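Local coordinates for protein hydroxyglutarate synthase (Pseudomonas putida, PDB 6W1H) that catalyses the iron-dependent, oxygen-consuming decarboxylation and hydroxylation of 2-oxoadipate to D-2-hydroxyglutarate, a step in D-lysine catabolism, at residues 262-267 with 294-299; 290-295 with 403-408. One frame throughout, in Å; residues are numbered along the deposited sequence.

Contact 1: residues 262-267 with 294-299; sequences ILLRQT and EIEQRG. With NI (nickel (II) ion), chain B; OOG (2-oxoadipic acid), chain C.
The long antiparallel hairpin of strands 264-276 and 287-298 carries the glutamate of the metal site, and Gln-266 holds that Glu-294 from the neighbouring strand. Gln-266 bends at chi2 (-87°), which brings NE2 back to Glu-294 OE2 at 3.0 Å; the donor meets the oxygen on the anti side, somewhat out of the carboxylate plane, and the amide and carboxylate planes stand 77° apart. Glu-294 reaches out with CG anti to the backbone N (chi1 -178°), and an extended chain carries OE1 to the nickel ion, 2.0 Å away, where it also accepts a hydrogen bond from Thr-228. One oxygen is thus given to the metal and the other steadied by a neutral amide, which restrains the rotation of the carboxylate. His-70, His-226 and Glu-294 form a two-histidine, one-carboxylate facial triad, as in the glyoxalase (VOC) clan to which this family belongs; nickel stands in for the natural iron and is chelated by O3 and O5 of 2-oxoadipate.

Farther along the same face, Glu-296 receives Arg-298 NE on OE2 at 3.0 Å in a salt bridge. NE approaches from above the carboxylate plane, and the same OE2 bonds His-70, making Glu-296 a second-shell partner of a metal ligand. Leu-264 lays CD2 over one guanidinium face of Arg-298, 3.5 Å from NH2, an apolar lid suited to a flat cation whose NH1 is held by the carbonyls of Tyr-396 and Asp-398.

The opposite face is partly apolar: Thr-267 CG2 meets Ile-295 CG2 at 3.6 Å. Paired backbone bonds join Arg-265 to Gln-297 and Thr-267 to Ile-295.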
ATOM      1  N   ILE A 262       1.907 -12.601  -8.423  1.00 13.23           N
ATOM      2  CA  ILE A 262       2.119 -11.355  -9.151  1.00 11.38           C
ATOM      3  C   ILE A 262       1.258 -10.272  -8.501  1.00 11.55           C
ATOM      4  O   ILE A 262       0.173 -10.552  -7.968  1.00 11.84           O
ATOM      5  CB  ILE A 262       1.810 -11.506 -10.661  1.00 12.13           C
ATOM      6  CG1 ILE A 262       0.385 -12.037 -10.883  1.00 13.82           C
ATOM      7  CG2 ILE A 262       2.848 -12.411 -11.306  1.00 12.80           C
ATOM      8  CD1 ILE A 262      -0.012 -12.222 -12.344  1.00 14.27           C
ATOM      9  N   LEU A 263       1.735  -9.020  -8.588  1.00 10.35           N
ATOM     10  CA  LEU A 263       1.055  -7.875  -7.982  1.00 10.94           C
ATOM     11  C   LEU A 263       0.778  -8.180  -6.521  1.00 10.81           C
ATOM     12  O   LEU A 263       1.712  -8.469  -5.777  1.00 11.56           O
ATOM     13  CB  LEU A 263      -0.183  -7.476  -8.779  1.00 11.09           C
ATOM     14  CG  LEU A 263       0.067  -7.118 -10.249  1.00 12.31           C
ATOM     15  CD1 LEU A 263      -1.260  -6.743 -10.926  1.00 15.29           C
ATOM     16  CD2 LEU A 263       1.094  -6.008 -10.433  1.00 13.05           C
ATOM     17  N   LEU A 264      -0.482  -8.099  -6.090  1.00 10.72           N
ATOM     18  CA  LEU A 264      -0.849  -8.500  -4.744  1.00 10.79           C
ATOM     19  C   LEU A 264      -2.246  -9.103  -4.760  1.00 10.79           C
ATOM     20  O   LEU A 264      -2.987  -8.982  -5.741  1.00 12.18           O
ATOM     21  CB  LEU A 264      -0.801  -7.316  -3.775  1.00 10.87           C
ATOM     22  CG  LEU A 264      -1.790  -6.170  -3.951  1.00 12.26           C
ATOM     23  CD1 LEU A 264      -3.156  -6.501  -3.383  1.00 13.20           C
ATOM     24  CD2 LEU A 264      -1.249  -4.913  -3.281  1.00 14.23           C
ATOM     25  N   ARG A 265      -2.563  -9.814  -3.678  1.00 11.74           N
ATOM     26  CA  ARG A 265      -3.884 -10.357  -3.408  1.00 11.83           C
ATOM     27  C   ARG A 265      -4.364  -9.742  -2.109  1.00 12.08           C
ATOM     28  O   ARG A 265      -3.558  -9.459  -1.199  1.00 11.71           O
ATOM     29  CB  ARG A 265      -3.848 -11.883  -3.271  1.00 11.86           C
ATOM     30  CG  ARG A 265      -3.278 -12.619  -4.475  1.00 13.04           C
ATOM     31  CD  ARG A 265      -3.422 -14.140  -4.351  1.00 14.25           C
ATOM     32  NE  ARG A 265      -4.796 -14.559  -4.615  1.00 15.47           N
ATOM     33  CZ  ARG A 265      -5.369 -15.651  -4.139  1.00 14.72           C
ATOM     34  NH1 ARG A 265      -4.697 -16.488  -3.370  1.00 18.02           N
ATOM     35  NH2 ARG A 265      -6.618 -15.911  -4.482  1.00 16.58           N
ATOM     36  N   GLN A 266      -5.683  -9.523  -2.029  1.00 14.33           N
ATOM     37  CA  GLN A 266      -6.247  -8.796  -0.897  1.00 14.27           C
ATOM     38  C   GLN A 266      -7.635  -9.305  -0.555  1.00 16.13           C
ATOM     39  O   GLN A 266      -8.358  -9.808  -1.407  1.00 17.57           O
ATOM     40  CB  GLN A 266      -6.324  -7.300  -1.231  1.00 15.40           C
ATOM     41  CG  GLN A 266      -7.078  -6.448  -0.215  1.00 17.64           C
ATOM     42  CD  GLN A 266      -8.592  -6.394  -0.468  1.00 17.89           C
ATOM     43  OE1 GLN A 266      -9.133  -7.139  -1.313  1.00 19.80           O
ATOM     44  NE2 GLN A 266      -9.280  -5.517   0.255  1.00 19.03           N
ATOM     45  N   THR A 267      -7.995  -9.172   0.716  1.00 15.71           N
ATOM     46  CA  THR A 267      -9.387  -9.268   1.144  1.00 15.11           C
ATOM     47  C   THR A 267      -9.579  -8.373   2.369  1.00 14.64           C
ATOM     48  O   THR A 267      -8.620  -7.847   2.943  1.00 13.80           O
ATOM     49  CB  THR A 267      -9.857 -10.721   1.350  1.00 18.50           C
ATOM     50  OG1 THR A 267     -11.281 -10.722   1.581  1.00 19.72           O
ATOM     51  CG2 THR A 267      -9.140 -11.417   2.482  1.00 18.73           C
ATOM     52  N   GLU A 294      -8.052  -5.118   6.594  1.00 13.56           N
ATOM     53  CA  GLU A 294      -7.577  -5.673   5.343  1.00 13.23           C
ATOM     54  C   GLU A 294      -6.332  -6.511   5.570  1.00 12.56           C
ATOM     55  O   GLU A 294      -5.586  -6.326   6.537  1.00 11.86           O
ATOM     56  CB  GLU A 294      -7.266  -4.501   4.411  1.00 12.83           C
ATOM     57  CG  GLU A 294      -6.800  -4.847   3.005  1.00 12.74           C
ATOM     58  CD  GLU A 294      -6.743  -3.612   2.155  1.00 14.39           C
ATOM     59  OE1 GLU A 294      -5.738  -2.888   2.233  1.00 13.53           O
ATOM     60  OE2 GLU A 294      -7.722  -3.325   1.469  1.00 18.30           O
ATOM     61  N   ILE A 295      -6.110  -7.437   4.649  1.00 12.33           N
ATOM     62  CA  ILE A 295      -4.934  -8.290   4.640  1.00 11.03           C
ATOM     63  C   ILE A 295      -4.482  -8.403   3.193  1.00 10.48           C
ATOM     64  O   ILE A 295      -5.305  -8.449   2.273  1.00 10.64           O
ATOM     65  CB  ILE A 295      -5.259  -9.672   5.258  1.00 12.66           C
ATOM     66  CG1 ILE A 295      -4.032 -10.570   5.284  1.00 15.87           C
ATOM     67  CG2 ILE A 295      -6.423 -10.353   4.519  1.00 14.47           C
ATOM     68  CD1 ILE A 295      -2.924 -10.062   6.167  1.00 15.26           C
ATOM     69  N   GLU A 296      -3.175  -8.432   2.992  1.00 10.93           N
ATOM     70  CA  GLU A 296      -2.638  -8.565   1.648  1.00 10.39           C
ATOM     71  C   GLU A 296      -1.456  -9.519   1.607  1.00  9.81           C
ATOM     72  O   GLU A 296      -0.793  -9.756   2.609  1.00 11.09           O
ATOM     73  CB  GLU A 296      -2.264  -7.205   1.035  1.00 12.28           C
ATOM     74  CG  GLU A 296      -1.020  -6.569   1.592  1.00 13.37           C
ATOM     75  CD  GLU A 296      -0.853  -5.113   1.146  1.00 15.52           C
ATOM     76  OE1 GLU A 296      -1.610  -4.634   0.278  1.00 15.92           O
ATOM     77  OE2 GLU A 296       0.030  -4.446   1.672  1.00 16.03           O
ATOM     78  N   GLN A 297      -1.229 -10.089   0.419  1.00 10.48           N
ATOM     79  CA  GLN A 297      -0.047 -10.868   0.095  1.00  9.96           C
ATOM     80  C   GLN A 297       0.571 -10.207  -1.130  1.00 10.14           C
ATOM     81  O   GLN A 297      -0.137  -9.958  -2.114  1.00 11.54           O
ATOM     82  CB  GLN A 297      -0.460 -12.303  -0.268  1.00 10.29           C
ATOM     83  CG  GLN A 297       0.728 -13.229  -0.558  1.00 10.17           C
ATOM     84  CD  GLN A 297       0.324 -14.569  -1.112  1.00 11.14           C
ATOM     85  OE1 GLN A 297      -0.750 -15.086  -0.791  1.00 13.20           O
ATOM     86  NE2 GLN A 297       1.192 -15.167  -1.901  1.00 12.95           N
ATOM     87  N   ARG A 298       1.871  -9.924  -1.081  1.00  9.75           N
ATOM     88  CA  ARG A 298       2.539  -9.172  -2.143  1.00 10.63           C
ATOM     89  C   ARG A 298       3.472 -10.076  -2.920  1.00 10.26           C
ATOM     90  O   ARG A 298       4.304 -10.768  -2.324  1.00 12.03           O
ATOM     91  CB  ARG A 298       3.324  -7.993  -1.564  1.00  9.39           C
ATOM     92  CG  ARG A 298       2.396  -6.852  -1.192  1.00 11.74           C
ATOM     93  CD  ARG A 298       3.101  -5.598  -0.632  1.00 11.53           C
ATOM     94  NE  ARG A 298       2.087  -4.568  -0.443  1.00 11.73           N
ATOM     95  CZ  ARG A 298       1.703  -3.700  -1.367  1.00 11.77           C
ATOM     96  NH1 ARG A 298       2.322  -3.642  -2.547  1.00 12.28           N
ATOM     97  NH2 ARG A 298       0.686  -2.897  -1.122  1.00 11.73           N
ATOM     98  N   GLY A 299       3.295 -10.093  -4.251  1.00 10.91           N
ATOM     99  CA  GLY A 299       4.106 -10.873  -5.156  1.00 12.04           C
ATOM    100  C   GLY A 299       4.907  -9.992  -6.081  1.00 11.37           C
ATOM    101  O   GLY A 299       5.307  -8.885  -5.710  1.00 11.38           O
TER
HETATM  102 NI    NI B 500      -5.553  -0.989   1.527  0.94 14.52          NI
HETATM  103  C2  OOG C 501      -8.600   2.405  -0.296  1.00 25.13           C
HETATM  104  C3  OOG C 501      -7.217   2.951  -0.614  1.00 22.24           C
HETATM  105  C4  OOG C 501      -6.421   1.955  -1.446  1.00 18.48           C
HETATM  106  C6  OOG C 501      -5.444  -0.474  -1.205  1.00 16.19           C
HETATM  107  O4  OOG C 501      -5.391  -0.564  -2.480  1.00 15.18           O
HETATM  108  O3  OOG C 501      -5.158  -1.445  -0.436  1.00 16.21           O
HETATM  109  C5  OOG C 501      -5.857   0.830  -0.558  1.00 17.60           C
HETATM  110  C1  OOG C 501      -9.511   3.491   0.307  1.00 23.78           C
HETATM  111  O1  OOG C 501     -10.672   3.272   0.463  1.00 24.60           O
HETATM  112  O2  OOG C 501      -9.020   4.744   0.682  1.00 22.39           O
HETATM  113  O5  OOG C 501      -5.703   0.930   0.616  1.00 17.60           O
HETATM  114  O   HOH W   1      -2.002 -16.836  -2.515  1.00 15.49           O
HETATM  115  O   HOH W   2      -7.854  -1.094   0.723  1.00 22.08           O

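Contact 2: residues 290-295 with 403-408; sequences ARFGEI and SAAGIF. With NI (nickel (II) ion), chain B; OOG (2-oxoadipic acid), chain C.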
ATOM      1  N   ALA A 290     -18.643   2.132  10.458  1.00 21.16           N
ATOM      2  CA  ALA A 290     -17.832   0.924  10.496  1.00 21.79           C
ATOM      3  C   ALA A 290     -16.408   1.223  10.047  1.00 18.74           C
ATOM      4  O   ALA A 290     -16.189   1.976   9.093  1.00 19.39           O
ATOM      5  CB  ALA A 290     -18.433  -0.152   9.588  1.00 23.56           C
ATOM      6  N   ARG A 291     -15.445   0.645  10.759  1.00 16.57           N
ATOM      7  CA  ARG A 291     -14.043   0.624  10.349  1.00 14.57           C
ATOM      8  C   ARG A 291     -13.729  -0.768   9.809  1.00 14.15           C
ATOM      9  O   ARG A 291     -14.067  -1.776  10.437  1.00 15.30           O
ATOM     10  CB  ARG A 291     -13.139   0.952  11.541  1.00 15.19           C
ATOM     11  CG  ARG A 291     -13.466   2.282  12.205  1.00 16.01           C
ATOM     12  CD  ARG A 291     -12.393   2.720  13.183  1.00 15.67           C
ATOM     13  NE  ARG A 291     -11.181   3.162  12.491  1.00 16.28           N
ATOM     14  CZ  ARG A 291     -10.095   3.629  13.097  1.00 15.35           C
ATOM     15  NH1 ARG A 291     -10.031   3.701  14.414  1.00 16.66           N
ATOM     16  NH2 ARG A 291      -9.070   4.044  12.368  1.00 16.57           N
ATOM     17  N   PHE A 292     -13.122  -0.821   8.628  1.00 14.80           N
ATOM     18  CA  PHE A 292     -12.826  -2.073   7.962  1.00 14.57           C
ATOM     19  C   PHE A 292     -11.338  -2.366   8.011  1.00 13.53           C
ATOM     20  O   PHE A 292     -10.505  -1.457   7.996  1.00 15.52           O
ATOM     21  CB  PHE A 292     -13.307  -2.044   6.513  1.00 15.32           C
ATOM     22  CG  PHE A 292     -14.797  -1.987   6.387  1.00 18.14           C
ATOM     23  CD1 PHE A 292     -15.462  -0.775   6.380  1.00 21.06           C
ATOM     24  CD2 PHE A 292     -15.534  -3.145   6.291  1.00 19.69           C
ATOM     25  CE1 PHE A 292     -16.841  -0.720   6.293  1.00 23.84           C
ATOM     26  CE2 PHE A 292     -16.925  -3.100   6.199  1.00 22.61           C
ATOM     27  CZ  PHE A 292     -17.567  -1.886   6.199  1.00 23.56           C
ATOM     28  N   GLY A 293     -11.012  -3.651   8.124  1.00 12.39           N
ATOM     29  CA  GLY A 293      -9.650  -4.127   8.098  1.00 13.28           C
ATOM     30  C   GLY A 293      -9.338  -4.814   6.775  1.00 12.58           C
ATOM     31  O   GLY A 293     -10.211  -5.091   5.953  1.00 13.26           O
ATOM     32  N   GLU A 294      -8.052  -5.118   6.594  1.00 13.56           N
ATOM     33  CA  GLU A 294      -7.577  -5.673   5.343  1.00 13.23           C
ATOM     34  C   GLU A 294      -6.332  -6.511   5.570  1.00 12.56           C
ATOM     35  O   GLU A 294      -5.586  -6.326   6.537  1.00 11.86           O
ATOM     36  CB  GLU A 294      -7.266  -4.501   4.411  1.00 12.83           C
ATOM     37  CG  GLU A 294      -6.800  -4.847   3.005  1.00 12.74           C
ATOM     38  CD  GLU A 294      -6.743  -3.612   2.155  1.00 14.39           C
ATOM     39  OE1 GLU A 294      -5.738  -2.888   2.233  1.00 13.53           O
ATOM     40  OE2 GLU A 294      -7.722  -3.325   1.469  1.00 18.30           O
ATOM     41  N   ILE A 295      -6.110  -7.437   4.649  1.00 12.33           N
ATOM     42  CA  ILE A 295      -4.934  -8.290   4.640  1.00 11.03           C
ATOM     43  C   ILE A 295      -4.482  -8.403   3.193  1.00 10.48           C
ATOM     44  O   ILE A 295      -5.305  -8.449   2.273  1.00 10.64           O
ATOM     45  CB  ILE A 295      -5.259  -9.672   5.258  1.00 12.66           C
ATOM     46  CG1 ILE A 295      -4.032 -10.570   5.284  1.00 15.87           C
ATOM     47  CG2 ILE A 295      -6.423 -10.353   4.519  1.00 14.47           C
ATOM     48  CD1 ILE A 295      -2.924 -10.062   6.167  1.00 15.26           C
ATOM     49  N   SER A 403     -10.466  -1.228  -2.262  1.00 20.86           N
ATOM     50  CA  SER A 403     -10.995  -0.515  -1.106  1.00 23.23           C
ATOM     51  C   SER A 403     -11.524  -1.514  -0.088  1.00 23.62           C
ATOM     52  O   SER A 403     -12.466  -2.267  -0.379  1.00 26.14           O
ATOM     53  CB  SER A 403     -12.109   0.454  -1.518  1.00 26.56           C
ATOM     54  OG  SER A 403     -12.507   1.279  -0.426  1.00 28.21           O
ATOM     55  N   ALA A 404     -10.934  -1.503   1.108  1.00 24.24           N
ATOM     56  CA  ALA A 404     -11.432  -2.368   2.174  1.00 25.42           C
ATOM     57  C   ALA A 404     -12.860  -2.016   2.564  1.00 29.16           C
ATOM     58  O   ALA A 404     -13.631  -2.903   2.953  1.00 29.96           O
ATOM     59  CB  ALA A 404     -10.519  -2.286   3.399  1.00 28.79           C
ATOM     60  N   ALA A 405     -13.224  -0.736   2.478  1.00 32.74           N
ATOM     61  CA  ALA A 405     -14.557  -0.274   2.834  1.00 38.64           C
ATOM     62  C   ALA A 405     -15.529  -0.345   1.666  1.00 41.40           C
ATOM     63  O   ALA A 405     -16.661   0.116   1.803  1.00 41.01           O
ATOM     64  CB  ALA A 405     -14.492   1.159   3.376  1.00 40.20           C
ATOM     65  N   GLY A 406     -15.111  -0.898   0.530  1.00 44.29           N
ATOM     66  CA  GLY A 406     -15.992  -1.040  -0.619  1.00 47.27           C
ATOM     67  C   GLY A 406     -16.413   0.266  -1.251  1.00 50.10           C
ATOM     68  O   GLY A 406     -17.581   0.417  -1.625  1.00 51.54           O
ATOM     69  N   ILE A 407     -15.490   1.217  -1.385  1.00 53.77           N
ATOM     70  CA  ILE A 407     -15.843   2.511  -1.957  1.00 56.23           C
ATOM     71  C   ILE A 407     -15.792   2.469  -3.483  1.00 57.61           C
ATOM     72  O   ILE A 407     -16.636   3.076  -4.156  1.00 58.21           O
ATOM     73  CB  ILE A 407     -14.940   3.617  -1.382  1.00 57.37           C
ATOM     74  CG1 ILE A 407     -15.083   3.703   0.141  1.00 57.90           C
ATOM     75  CG2 ILE A 407     -15.279   4.967  -2.012  1.00 57.94           C
ATOM     76  CD1 ILE A 407     -16.489   4.005   0.621  1.00 57.54           C
ATOM     77  N   PHE A 408     -14.813   1.770  -4.058  1.00 57.09           N
ATOM     78  CA  PHE A 408     -14.665   1.703  -5.503  1.00 56.21           C
ATOM     79  C   PHE A 408     -14.410   0.268  -5.946  1.00 56.79           C
ATOM     80  O   PHE A 408     -14.019  -0.591  -5.153  1.00 55.76           O
ATOM     81  CB  PHE A 408     -13.516   2.598  -6.008  1.00 54.17           C
ATOM     82  CG  PHE A 408     -12.227   2.443  -5.238  1.00 51.57           C
ATOM     83  CD1 PHE A 408     -11.309   1.455  -5.567  1.00 49.30           C
ATOM     84  CD2 PHE A 408     -11.929   3.304  -4.195  1.00 51.11           C
ATOM     85  CE1 PHE A 408     -10.130   1.328  -4.863  1.00 48.13           C
ATOM     86  CE2 PHE A 408     -10.746   3.178  -3.486  1.00 50.03           C
ATOM     87  CZ  PHE A 408      -9.848   2.190  -3.822  1.00 48.74           C
TER
HETATM   88 NI    NI B 500      -5.553  -0.989   1.527  0.94 14.52          NI
HETATM   89  C2  OOG C 501      -8.600   2.405  -0.296  1.00 25.13           C
HETATM   90  C3  OOG C 501      -7.217   2.951  -0.614  1.00 22.24           C
HETATM   91  C4  OOG C 501      -6.421   1.955  -1.446  1.00 18.48           C
HETATM   92  C6  OOG C 501      -5.444  -0.474  -1.205  1.00 16.19           C
HETATM   93  O4  OOG C 501      -5.391  -0.564  -2.480  1.00 15.18           O
HETATM   94  O3  OOG C 501      -5.158  -1.445  -0.436  1.00 16.21           O
HETATM   95  C5  OOG C 501      -5.857   0.830  -0.558  1.00 17.60           C
HETATM   96  C1  OOG C 501      -9.511   3.491   0.307  1.00 23.78           C
HETATM   97  O1  OOG C 501     -10.672   3.272   0.463  1.00 24.60           O
HETATM   98  O2  OOG C 501      -9.020   4.744   0.682  1.00 22.39           O
HETATM   99  O5  OOG C 501      -5.703   0.930   0.616  1.00 17.60           O
HETATM  100  O   HOH W   2      -7.854  -1.094   0.723  1.00 22.08           O
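Ser-403 OG is held between the substrate and its own loop: it donates to O1 of 2-oxoadipate at 2.9 Å and accepts from Ile-407 N at 3.1 Å. The second bond is nearly straight (164° at the hydrogen) and fixes the hydroxyl, a small group able to serve as donor and acceptor at once, for the distal carboxylate of the substrate. Arg-74 and the backbone N of Val-402 also bind the substrate. Phe-408 adds an apolar wall, its CZ 3.7 Å from C2 of 2-oxoadipate.

Ser-403 opens a type I beta turn that ends at Gly-406, closed by Gly-406 N to Ser-403 O, and the turn packs against strand 287-298 beside the metal site. Phe-292, with CG anti to its carbonyl carbon (chi1 -67°), brings its ring up to the turn. Ala-405 CA makes an off-centre CH-pi contact, 4.2 Å from the ring centroid, while Ala-405 CB touches Phe-292 CD1 at 3.7 Å. Ala-404 points at the strand a methyl short enough to lie this near it, with CB 3.6 Å from Glu-294 OE2 and 3.8 Å from Gly-293 O.

Strand 287-298 runs through both contacts, and Glu-294 belongs to each, so the two meet at the nickel ion and its 2-oxoadipate. Both are largely buried, with centres about 14 Å apart. Contact 1 is the more extensive, burying 513 Å² against 209 Å² in contact 2. Its chemistry is that of a strand pair, with a backbone ladder, a neutral amide and a charged pair that position metal ligands. Contact 2 instead brings a loop remote in sequence against the strand by apolar packing, while Ser-403 turns its hydroxyl to the substrate's far carboxylate. At the junction, Gln-266 NE2 lies 4.3 Å from Ala-404 CA.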